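Local structure of Hia (Adhesin) (Haemophilus influenzae, 3EMF) at residues T56-T59 with V60-R64. The protein is a trimeric autotransporter adhesin of the outer membrane, and this piece, the binding-domain region HiaBD2, probably takes part in attachment to host cells. Numbering follows the deposited sequence.
Sequences TAAT and VGNLR
Thr-59 and Asn-62 meet where the extended chain of 56-59 turns, without a break, into the short helix that starts at Val-60. The Thr-59 carbonyl opens the helical pattern: its O accepts from Leu-63 N at 3.2 Å, and more weakly from Asn-62 N at 3.0 Å. Asn-62 N is shared, because it also gives a straighter bond (148°) to Thr-59 OG1, again at 3.0 Å. A chi1 of 72° tucks OG1 in over its own backbone, within range of the amide of Asn-62. The Asn-62 side chain reaches back across the threonine, its CG anti to its own carbonyl carbon and 3.2 Å from Thr-59 OG1. Within the turn itself, Val-60 CG1 lies 3.6 Å above the centre of the Arg-64 guanidinium, which is salt-bridged to Asp-54 of the second subunit. Leu-63 meets Ala-58 of that subunit and Leu-63 of the third, so the turn is buried within the trimer. A threonine N-cap, its hydroxyl binding the amide three residues on, thus begins the short helix that precedes strand 67-74, at the subunit interface of this trimeric adhesin domain.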
loop_
_atom_site.group_PDB
_atom_site.type_symbol
_atom_site.label_atom_id
_atom_site.label_comp_id
_atom_site.label_asym_id
_atom_site.label_seq_id
_atom_site.Cartn_x
_atom_site.Cartn_y
_atom_site.Cartn_z
ATOM N N THR A 56 19.823 1.858 6.915
ATOM C CA THR A 56 19.632 3.210 7.407
ATOM C C THR A 56 18.324 3.202 8.169
ATOM O O THR A 56 17.374 2.517 7.769
ATOM C CB THR A 56 19.530 4.190 6.226
ATOM O OG1 THR A 56 20.714 4.080 5.420
ATOM C CG2 THR A 56 19.365 5.639 6.706
ATOM N N ALA A 57 18.281 3.936 9.275
ATOM C CA ALA A 57 17.049 4.105 10.044
ATOM C C ALA A 57 15.957 4.703 9.167
ATOM O O ALA A 57 16.170 5.711 8.501
ATOM C CB ALA A 57 17.294 4.999 11.242
ATOM N N ALA A 58 14.789 4.061 9.151
ATOM C CA ALA A 58 13.619 4.672 8.539
ATOM C C ALA A 58 12.984 5.614 9.567
ATOM O O ALA A 58 13.060 5.375 10.771
ATOM C CB ALA A 58 12.626 3.625 8.097
ATOM N N THR A 59 12.392 6.702 9.098
ATOM C CA THR A 59 11.739 7.653 10.007
ATOM C C THR A 59 10.223 7.627 9.852
ATOM O O THR A 59 9.700 7.128 8.861
ATOM C CB THR A 59 12.213 9.090 9.752
ATOM O OG1 THR A 59 11.660 9.549 8.515
ATOM C CG2 THR A 59 13.741 9.133 9.695
ATOM N N VAL A 60 9.524 8.177 10.835
ATOM C CA VAL A 60 8.073 8.308 10.741
ATOM C C VAL A 60 7.726 9.218 9.567
ATOM O O VAL A 60 6.765 8.970 8.867
ATOM C CB VAL A 60 7.461 8.818 12.065
ATOM C CG1 VAL A 60 5.945 9.033 11.921
ATOM C CG2 VAL A 60 7.782 7.821 13.198
ATOM N N GLY A 61 8.529 10.257 9.324
ATOM C CA GLY A 61 8.335 11.051 8.131
ATOM C C GLY A 61 8.348 10.220 6.848
ATOM O O GLY A 61 7.599 10.495 5.902
ATOM N N ASN A 62 9.208 9.210 6.802
ATOM C CA ASN A 62 9.261 8.309 5.655
ATOM C C ASN A 62 7.939 7.547 5.497
ATOM O O ASN A 62 7.427 7.405 4.392
ATOM C CB ASN A 62 10.392 7.285 5.803
ATOM C CG ASN A 62 11.790 7.890 5.747
ATOM O OD1 ASN A 62 12.022 8.973 5.193
ATOM N ND2 ASN A 62 12.753 7.159 6.327
ATOM N N LEU A 63 7.388 7.048 6.604
ATOM C CA LEU A 63 6.131 6.286 6.543
ATOM C C LEU A 63 5.029 7.138 5.955
ATOM O O LEU A 63 4.148 6.621 5.275
ATOM C CB LEU A 63 5.692 5.818 7.924
ATOM C CG LEU A 63 6.744 5.074 8.750
ATOM C CD1 LEU A 63 6.134 4.527 10.034
ATOM C CD2 LEU A 63 7.321 3.976 7.919
ATOM N N ARG A 64 5.099 8.451 6.215
ATOM C CA ARG A 64 4.054 9.368 5.803
ATOM C C ARG A 64 4.113 9.615 4.304
ATOM O O ARG A 64 3.221 10.227 3.740
ATOM C CB ARG A 64 4.151 10.691 6.571
ATOM C CG ARG A 64 3.903 10.536 8.066
ATOM C CD ARG A 64 3.887 11.862 8.798
ATOM N NE ARG A 64 3.374 11.678 10.151
ATOM C CZ ARG A 64 4.007 12.050 11.253
ATOM N NH1 ARG A 64 5.182 12.666 11.175
ATOM N NH2 ARG A 64 3.457 11.819 12.435
#